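Local coordinates for protein DNA polymerase (Pyrobaculum calidifontis, PDB 5MDN) that probably catalyses template-directed extension of DNA by adding deoxyribonucleotides from their triphosphates, as a family B DNA polymerase of a hyperthermophilic archaeon, at residues Met1-Val13 / Arg20-Leu33. Sequence-based numbering, arbitrary orientation.
Sequences MRFWPLDATYSVV and RVFGVDGEGRRVVL. With MG (magnesium ion), chain C.
Phe3 lies across the hairpin of strands 20-24 and 30-33, with Leu33 over one face of its ring, CD1 of Leu33 standing 3.9 Å from the centroid of the Phe3 ring in a CH-pi contact. CE2 meets CG1 of Val21 and CE1 meets CG2 of Val31, while CZ meets Val21 O at the edge of the ring and Gly23 N lies obliquely to it. With CG anti to the backbone N (chi1 180°), the ring swings back against strand 20-24 although the CB bond points away. Gly23 presents only backbone here, beside Phe3 CZ and Trp4 O. Strand 5-12 pairs antiparallel with strand 20-24 as a beta hairpin in the N-terminal mixed sheet, and a classic beta bulge shifts the register: Leu6 N and Asp7 N both donate to Phe22 O, at 2.7 and 3.3 Å. In the same bulge, Phe22 N donates to Asp7 O, and the Phe22 ring turns its edge to Asp7 O and Thr9 OG1. Asp7 OD1 binds the magnesium ion at 2.5 Å, a site shared with Asp363, while Gly272 N holds OD2. Arg20 pairs with Thr9 through two backbone bonds, and its chain, extended from CG to NE, brings the guanidinium near Ser11, whose OG lies 3.4 Å from Arg20 NH2.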
ATOM      1  N   MET A   1      33.602   4.369   5.646  1.00 72.99           N
ATOM      2  CA  MET A   1      32.708   5.146   4.794  1.00 71.68           C
ATOM      3  C   MET A   1      31.263   5.092   5.306  1.00 69.68           C
ATOM      4  O   MET A   1      30.903   4.205   6.081  1.00 67.30           O
ATOM      5  CB  MET A   1      32.783   4.649   3.345  1.00 74.38           C
ATOM      6  CG  MET A   1      32.307   3.213   3.141  1.00 77.15           C
ATOM      7  SD  MET A   1      32.244   2.730   1.402  1.00 77.62           S
ATOM      8  CE  MET A   1      30.826   3.673   0.848  1.00 74.47           C
ATOM      9  N   ARG A   2      30.446   6.047   4.861  1.00 69.71           N
ATOM     10  CA  ARG A   2      29.015   6.090   5.137  1.00 72.14           C
ATOM     11  C   ARG A   2      28.269   5.918   3.819  1.00 68.94           C
ATOM     12  O   ARG A   2      28.659   6.496   2.801  1.00 68.19           O
ATOM     13  CB  ARG A   2      28.655   7.411   5.843  1.00 76.40           C
ATOM     14  CG  ARG A   2      29.176   8.636   5.102  1.00 84.24           C
ATOM     15  CD  ARG A   2      28.904   9.958   5.811  1.00 88.78           C
ATOM     16  NE  ARG A   2      29.070  11.089   4.900  1.00 93.05           N
ATOM     17  CZ  ARG A   2      28.661  12.327   5.153  1.00 94.84           C
ATOM     18  NH1 ARG A   2      28.061  12.599   6.304  1.00 97.92           N
ATOM     19  NH2 ARG A   2      28.856  13.292   4.262  1.00 94.60           N
ATOM     20  N   PHE A   3      27.201   5.113   3.827  1.00 66.34           N
ATOM     21  CA  PHE A   3      26.798   4.432   2.599  1.00 61.00           C
ATOM     22  C   PHE A   3      25.389   4.747   2.114  1.00 63.20           C
ATOM     23  O   PHE A   3      25.215   5.007   0.920  1.00 71.91           O
ATOM     24  CB  PHE A   3      26.949   2.913   2.764  1.00 57.07           C
ATOM     25  CG  PHE A   3      26.553   2.147   1.545  1.00 53.55           C
ATOM     26  CD1 PHE A   3      27.048   2.509   0.304  1.00 53.72           C
ATOM     27  CD2 PHE A   3      25.692   1.070   1.631  1.00 53.60           C
ATOM     28  CE1 PHE A   3      26.686   1.818  -0.827  1.00 54.83           C
ATOM     29  CE2 PHE A   3      25.329   0.370   0.504  1.00 54.75           C
ATOM     30  CZ  PHE A   3      25.828   0.745  -0.728  1.00 54.77           C
ATOM     31  N   TRP A   4      24.365   4.667   2.978  1.00 59.77           N
ATOM     32  CA  TRP A   4      22.981   4.907   2.555  1.00 58.42           C
ATOM     33  C   TRP A   4      22.527   3.958   1.448  1.00 51.79           C
ATOM     34  O   TRP A   4      22.733   4.251   0.264  1.00 46.03           O
ATOM     35  CB  TRP A   4      22.796   6.350   2.077  1.00 62.78           C
ATOM     36  CG  TRP A   4      21.374   6.687   1.732  1.00 66.51           C
ATOM     37  CD1 TRP A   4      20.764   6.503   0.520  1.00 70.62           C
ATOM     38  CD2 TRP A   4      20.391   7.265   2.591  1.00 65.04           C
ATOM     39  NE1 TRP A   4      19.461   6.927   0.577  1.00 69.35           N
ATOM     40  CE2 TRP A   4      19.206   7.400   1.837  1.00 67.07           C
ATOM     41  CE3 TRP A   4      20.393   7.684   3.922  1.00 67.31           C
ATOM     42  CZ2 TRP A   4      18.040   7.934   2.372  1.00 70.53           C
ATOM     43  CZ3 TRP A   4      19.234   8.211   4.452  1.00 72.38           C
ATOM     44  CH2 TRP A   4      18.073   8.327   3.681  1.00 74.92           C
ATOM     45  N   PRO A   5      21.881   2.837   1.776  1.00 52.53           N
ATOM     46  CA  PRO A   5      21.527   1.856   0.739  1.00 53.67           C
ATOM     47  C   PRO A   5      20.239   2.234   0.016  1.00 54.60           C
ATOM     48  O   PRO A   5      19.245   2.605   0.643  1.00 58.51           O
ATOM     49  CB  PRO A   5      21.356   0.550   1.528  1.00 53.19           C
ATOM     50  CG  PRO A   5      21.998   0.808   2.863  1.00 52.85           C
ATOM     51  CD  PRO A   5      21.755   2.261   3.121  1.00 53.40           C
ATOM     52  N   LEU A   6      20.268   2.144  -1.315  1.00 53.08           N
ATOM     53  CA  LEU A   6      19.080   2.287  -2.154  1.00 52.96           C
ATOM     54  C   LEU A   6      18.447   0.942  -2.502  1.00 53.54           C
ATOM     55  O   LEU A   6      17.246   0.743  -2.294  1.00 58.13           O
ATOM     56  CB  LEU A   6      19.430   3.035  -3.445  1.00 54.40           C
ATOM     57  CG  LEU A   6      19.245   4.552  -3.489  1.00 56.68           C
ATOM     58  CD1 LEU A   6      19.877   5.116  -4.749  1.00 60.23           C
ATOM     59  CD2 LEU A   6      17.768   4.910  -3.431  1.00 58.28           C
ATOM     60  N   ASP A   7      19.240   0.017  -3.043  1.00 48.57           N
ATOM     61  CA  ASP A   7      18.737  -1.246  -3.559  1.00 49.82           C
ATOM     62  C   ASP A   7      19.714  -2.358  -3.207  1.00 48.08           C
ATOM     63  O   ASP A   7      20.914  -2.120  -3.042  1.00 46.52           O
ATOM     64  CB  ASP A   7      18.534  -1.184  -5.081  1.00 51.17           C
ATOM     65  CG  ASP A   7      17.737  -2.354  -5.611  1.00 53.25           C
ATOM     66  OD1 ASP A   7      17.045  -3.011  -4.807  1.00 58.87           O
ATOM     67  OD2 ASP A   7      17.805  -2.614  -6.830  1.00 52.35           O
ATOM     68  N   ALA A   8      19.189  -3.576  -3.085  1.00 52.80           N
ATOM     69  CA  ALA A   8      19.997  -4.749  -2.784  1.00 52.84           C
ATOM     70  C   ALA A   8      19.601  -5.898  -3.697  1.00 54.87           C
ATOM     71  O   ALA A   8      18.415  -6.115  -3.957  1.00 55.95           O
ATOM     72  CB  ALA A   8      19.840  -5.165  -1.318  1.00 54.27           C
ATOM     73  N   THR A   9      20.604  -6.637  -4.175  1.00 57.89           N
ATOM     74  CA  THR A   9      20.410  -7.783  -5.057  1.00 58.96           C
ATOM     75  C   THR A   9      21.383  -8.879  -4.647  1.00 58.84           C
ATOM     76  O   THR A   9      22.161  -8.725  -3.701  1.00 54.87           O
ATOM     77  CB  THR A   9      20.621  -7.416  -6.535  1.00 59.77           C
ATOM     78  OG1 THR A   9      21.986  -7.029  -6.743  1.00 61.78           O
ATOM     79  CG2 THR A   9      19.699  -6.279  -6.966  1.00 59.27           C
ATOM     80  N   TYR A  10      21.338 -10.002  -5.364  1.00 59.57           N
ATOM     81  CA  TYR A  10      22.351 -11.033  -5.194  1.00 59.47           C
ATOM     82  C   TYR A  10      22.421 -11.886  -6.452  1.00 60.09           C
ATOM     83  O   TYR A  10      21.418 -12.085  -7.142  1.00 57.58           O
ATOM     84  CB  TYR A  10      22.077 -11.913  -3.965  1.00 57.76           C
ATOM     85  CG  TYR A  10      21.088 -13.039  -4.187  1.00 56.72           C
ATOM     86  CD1 TYR A  10      19.721 -12.831  -4.053  1.00 57.18           C
ATOM     87  CD2 TYR A  10      21.526 -14.320  -4.510  1.00 57.23           C
ATOM     88  CE1 TYR A  10      18.819 -13.864  -4.249  1.00 57.66           C
ATOM     89  CE2 TYR A  10      20.634 -15.355  -4.709  1.00 55.73           C
ATOM     90  CZ  TYR A  10      19.282 -15.122  -4.575  1.00 57.22           C
ATOM     91  OH  TYR A  10      18.388 -16.150  -4.770  1.00 60.69           O
ATOM     92  N   SER A  11      23.622 -12.381  -6.735  1.00 61.43           N
ATOM     93  CA  SER A  11      23.869 -13.349  -7.790  1.00 64.82           C
ATOM     94  C   SER A  11      24.501 -14.600  -7.190  1.00 67.47           C
ATOM     95  O   SER A  11      24.837 -14.647  -6.003  1.00 66.25           O
ATOM     96  CB  SER A  11      24.772 -12.758  -8.882  1.00 65.67           C
ATOM     97  OG  SER A  11      26.046 -12.419  -8.361  1.00 65.63           O
ATOM     98  N   VAL A  12      24.661 -15.621  -8.022  1.00 68.93           N
ATOM     99  CA  VAL A  12      25.333 -16.861  -7.634  1.00 71.51           C
ATOM    100  C   VAL A  12      26.518 -17.026  -8.580  1.00 75.67           C
ATOM    101  O   VAL A  12      26.423 -17.682  -9.623  1.00 77.11           O
ATOM    102  CB  VAL A  12      24.400 -18.073  -7.682  1.00 70.73           C
ATOM    103  CG1 VAL A  12      25.100 -19.301  -7.120  1.00 73.20           C
ATOM    104  CG2 VAL A  12      23.119 -17.784  -6.912  1.00 68.84           C
ATOM    105  N   VAL A  13      27.652 -16.428  -8.220  1.00 75.01           N
ATOM    106  CA  VAL A  13      28.840 -16.447  -9.065  1.00 78.61           C
ATOM    107  C   VAL A  13      29.538 -17.800  -8.933  1.00 79.88           C
ATOM    108  O   VAL A  13      30.427 -17.986  -8.096  1.00 78.04           O
ATOM    109  CB  VAL A  13      29.772 -15.264  -8.723  1.00 81.26           C
ATOM    110  CG1 VAL A  13      29.997 -15.144  -7.212  1.00 82.36           C
ATOM    111  CG2 VAL A  13      31.090 -15.355  -9.484  1.00 79.60           C
ATOM    112  N   ARG A  20      24.914  -7.931  -3.188  1.00 53.93           N
ATOM    113  CA  ARG A  20      25.253  -6.590  -3.645  1.00 55.04           C
ATOM    114  C   ARG A  20      24.300  -5.575  -3.026  1.00 52.75           C
ATOM    115  O   ARG A  20      23.094  -5.823  -2.924  1.00 56.16           O
ATOM    116  CB  ARG A  20      25.188  -6.495  -5.172  1.00 59.51           C
ATOM    117  CG  ARG A  20      26.025  -7.533  -5.897  1.00 62.69           C
ATOM    118  CD  ARG A  20      26.413  -7.046  -7.284  1.00 67.03           C
ATOM    119  NE  ARG A  20      27.333  -7.963  -7.949  1.00 69.55           N
ATOM    120  CZ  ARG A  20      26.953  -8.924  -8.785  1.00 69.86           C
ATOM    121  NH1 ARG A  20      25.667  -9.096  -9.062  1.00 70.58           N
ATOM    122  NH2 ARG A  20      27.857  -9.715  -9.344  1.00 70.96           N
ATOM    123  N   VAL A  21      24.847  -4.431  -2.613  1.00 52.25           N
ATOM    124  CA  VAL A  21      24.065  -3.334  -2.051  1.00 51.78           C
ATOM    125  C   VAL A  21      24.483  -2.050  -2.755  1.00 52.66           C
ATOM    126  O   VAL A  21      25.660  -1.673  -2.717  1.00 53.76           O
ATOM    127  CB  VAL A  21      24.251  -3.199  -0.529  1.00 50.46           C
ATOM    128  CG1 VAL A  21      23.172  -2.303   0.054  1.00 51.03           C
ATOM    129  CG2 VAL A  21      24.233  -4.565   0.145  1.00 50.63           C
ATOM    130  N   PHE A  22      23.526  -1.384  -3.397  1.00 50.76           N
ATOM    131  CA  PHE A  22      23.773  -0.147  -4.126  1.00 50.86           C
ATOM    132  C   PHE A  22      23.356   1.049  -3.275  1.00 53.12           C
ATOM    133  O   PHE A  22      22.307   1.022  -2.625  1.00 51.56           O
ATOM    134  CB  PHE A  22      23.007  -0.135  -5.453  1.00 51.35           C
ATOM    135  CG  PHE A  22      23.298  -1.321  -6.337  1.00 52.71           C
ATOM    136  CD1 PHE A  22      22.636  -2.524  -6.151  1.00 54.49           C
ATOM    137  CD2 PHE A  22      24.231  -1.229  -7.357  1.00 53.27           C
ATOM    138  CE1 PHE A  22      22.899  -3.614  -6.961  1.00 51.89           C
ATOM    139  CE2 PHE A  22      24.500  -2.316  -8.170  1.00 52.05           C
ATOM    140  CZ  PHE A  22      23.832  -3.509  -7.972  1.00 50.98           C
ATOM    141  N   GLY A  23      24.169   2.097  -3.291  1.00 54.48           N
ATOM    142  CA  GLY A  23      23.899   3.238  -2.443  1.00 57.49           C
ATOM    143  C   GLY A  23      24.714   4.457  -2.817  1.00 59.06           C
ATOM    144  O   GLY A  23      25.284   4.536  -3.906  1.00 63.98           O
ATOM    145  N   VAL A  24      24.757   5.413  -1.888  1.00 60.78           N
ATOM    146  CA  VAL A  24      25.335   6.738  -2.110  1.00 62.87           C
ATOM    147  C   VAL A  24      26.330   7.018  -0.990  1.00 65.06           C
ATOM    148  O   VAL A  24      25.926   7.336   0.135  1.00 65.03           O
ATOM    149  CB  VAL A  24      24.262   7.834  -2.160  1.00 62.52           C
ATOM    150  CG1 VAL A  24      24.908   9.202  -2.314  1.00 63.41           C
ATOM    151  CG2 VAL A  24      23.282   7.571  -3.295  1.00 63.63           C
ATOM    152  N   ASP A  25      27.621   6.959  -1.306  1.00 64.85           N
ATOM    153  CA  ASP A  25      28.653   7.097  -0.286  1.00 69.96           C
ATOM    154  C   ASP A  25      28.645   8.507   0.311  1.00 71.67           C
ATOM    155  O   ASP A  25      27.883   9.389  -0.095  1.00 68.46           O
ATOM    156  CB  ASP A  25      30.027   6.758  -0.860  1.00 74.82           C
ATOM    157  CG  ASP A  25      30.502   7.768  -1.882  1.00 79.59           C
ATOM    158  OD1 ASP A  25      29.695   8.615  -2.321  1.00 82.48           O
ATOM    159  OD2 ASP A  25      31.701   7.727  -2.225  1.00 83.45           O
ATOM    160  N   GLY A  26      29.517   8.712   1.301  1.00 74.72           N
ATOM    161  CA  GLY A  26      29.609   9.994   1.977  1.00 75.68           C
ATOM    162  C   GLY A  26      30.029  11.150   1.099  1.00 77.55           C
ATOM    163  O   GLY A  26      29.734  12.305   1.428  1.00 84.22           O
ATOM    164  N   GLU A  27      30.714  10.876  -0.005  1.00 76.22           N
ATOM    165  CA  GLU A  27      31.137  11.922  -0.924  1.00 77.44           C
ATOM    166  C   GLU A  27      30.148  12.137  -2.064  1.00 77.12           C
ATOM    167  O   GLU A  27      30.457  12.865  -3.013  1.00 80.35           O
ATOM    168  CB  GLU A  27      32.531  11.605  -1.473  1.00 82.27           C
ATOM    169  CG  GLU A  27      33.573  11.405  -0.375  1.00 86.59           C
ATOM    170  CD  GLU A  27      34.984  11.289  -0.917  1.00 89.73           C
ATOM    171  OE1 GLU A  27      35.409  12.195  -1.664  1.00 90.65           O
ATOM    172  OE2 GLU A  27      35.673  10.302  -0.585  1.00 88.83           O
ATOM    173  N   GLY A  28      28.971  11.523  -1.990  1.00 76.84           N
ATOM    174  CA  GLY A  28      27.902  11.822  -2.923  1.00 73.75           C
ATOM    175  C   GLY A  28      28.041  11.204  -4.296  1.00 70.07           C
ATOM    176  O   GLY A  28      27.662  11.831  -5.292  1.00 71.47           O
ATOM    177  N   ARG A  29      28.566   9.985  -4.380  1.00 73.31           N
ATOM    178  CA  ARG A  29      28.670   9.265  -5.641  1.00 73.46           C
ATOM    179  C   ARG A  29      28.132   7.853  -5.465  1.00 69.32           C
ATOM    180  O   ARG A  29      28.259   7.250  -4.396  1.00 66.53           O
ATOM    181  CB  ARG A  29      30.116   9.208  -6.150  1.00 75.93           C
ATOM    182  CG  ARG A  29      31.098   8.779  -5.089  1.00 76.55           C
ATOM    183  CD  ARG A  29      32.482   8.494  -5.628  1.00 75.64           C
ATOM    184  NE  ARG A  29      33.201   7.588  -4.736  1.00 74.15           N
ATOM    185  CZ  ARG A  29      34.045   6.646  -5.141  1.00 74.80           C
ATOM    186  NH1 ARG A  29      34.290   6.483  -6.434  1.00 76.23           N
ATOM    187  NH2 ARG A  29      34.649   5.871  -4.250  1.00 72.76           N
ATOM    188  N   ARG A  30      27.530   7.330  -6.530  1.00 63.73           N
ATOM    189  CA  ARG A  30      26.808   6.068  -6.458  1.00 64.09           C
ATOM    190  C   ARG A  30      27.794   4.912  -6.564  1.00 64.18           C
ATOM    191  O   ARG A  30      28.540   4.812  -7.542  1.00 68.45           O
ATOM    192  CB  ARG A  30      25.755   5.983  -7.563  1.00 66.59           C
ATOM    193  CG  ARG A  30      24.480   6.787  -7.302  1.00 70.12           C
ATOM    194  CD  ARG A  30      24.702   8.290  -7.459  1.00 71.35           C
ATOM    195  NE  ARG A  30      23.502   9.065  -7.152  1.00 70.27           N
ATOM    196  CZ  ARG A  30      23.408   9.929  -6.145  1.00 70.04           C
ATOM    197  NH1 ARG A  30      24.447  10.130  -5.348  1.00 71.20           N
ATOM    198  NH2 ARG A  30      22.278  10.590  -5.936  1.00 70.03           N
ATOM    199  N   VAL A  31      27.795   4.036  -5.559  1.00 62.88           N
ATOM    200  CA  VAL A  31      28.722   2.916  -5.476  1.00 60.06           C
ATOM    201  C   VAL A  31      27.931   1.653  -5.157  1.00 58.57           C
ATOM    202  O   VAL A  31      26.724   1.691  -4.923  1.00 53.83           O
ATOM    203  CB  VAL A  31      29.829   3.135  -4.421  1.00 61.22           C
ATOM    204  CG1 VAL A  31      30.595   4.420  -4.704  1.00 61.19           C
ATOM    205  CG2 VAL A  31      29.229   3.161  -3.024  1.00 59.32           C
ATOM    206  N   VAL A  32      28.634   0.523  -5.160  1.00 61.36           N
ATOM    207  CA  VAL A  32      28.036  -0.774  -4.865  1.00 58.59           C
ATOM    208  C   VAL A  32      28.956  -1.524  -3.910  1.00 56.36           C
ATOM    209  O   VAL A  32      30.165  -1.628  -4.150  1.00 54.89           O
ATOM    210  CB  VAL A  32      27.774  -1.594  -6.147  1.00 55.26           C
ATOM    211  CG1 VAL A  32      29.007  -1.622  -7.041  1.00 55.03           C
ATOM    212  CG2 VAL A  32      27.323  -3.005  -5.798  1.00 53.71           C
ATOM    213  N   LEU A  33      28.385  -2.036  -2.822  1.00 52.55           N
ATOM    214  CA  LEU A  33      29.113  -2.807  -1.826  1.00 56.31           C
ATOM    215  C   LEU A  33      28.770  -4.279  -1.990  1.00 58.66           C
ATOM    216  O   LEU A  33      27.614  -4.632  -2.239  1.00 57.65           O
ATOM    217  CB  LEU A  33      28.783  -2.336  -0.406  1.00 57.89           C
ATOM    218  CG  LEU A  33      29.656  -1.225   0.185  1.00 60.44           C
ATOM    219  CD1 LEU A  33      29.639   0.028  -0.672  1.00 63.08           C
ATOM    220  CD2 LEU A  33      29.216  -0.910   1.608  1.00 61.19           C
TER
HETATM  221 MG    MG C 801      15.107  -4.322  -5.715  1.00 35.65          MG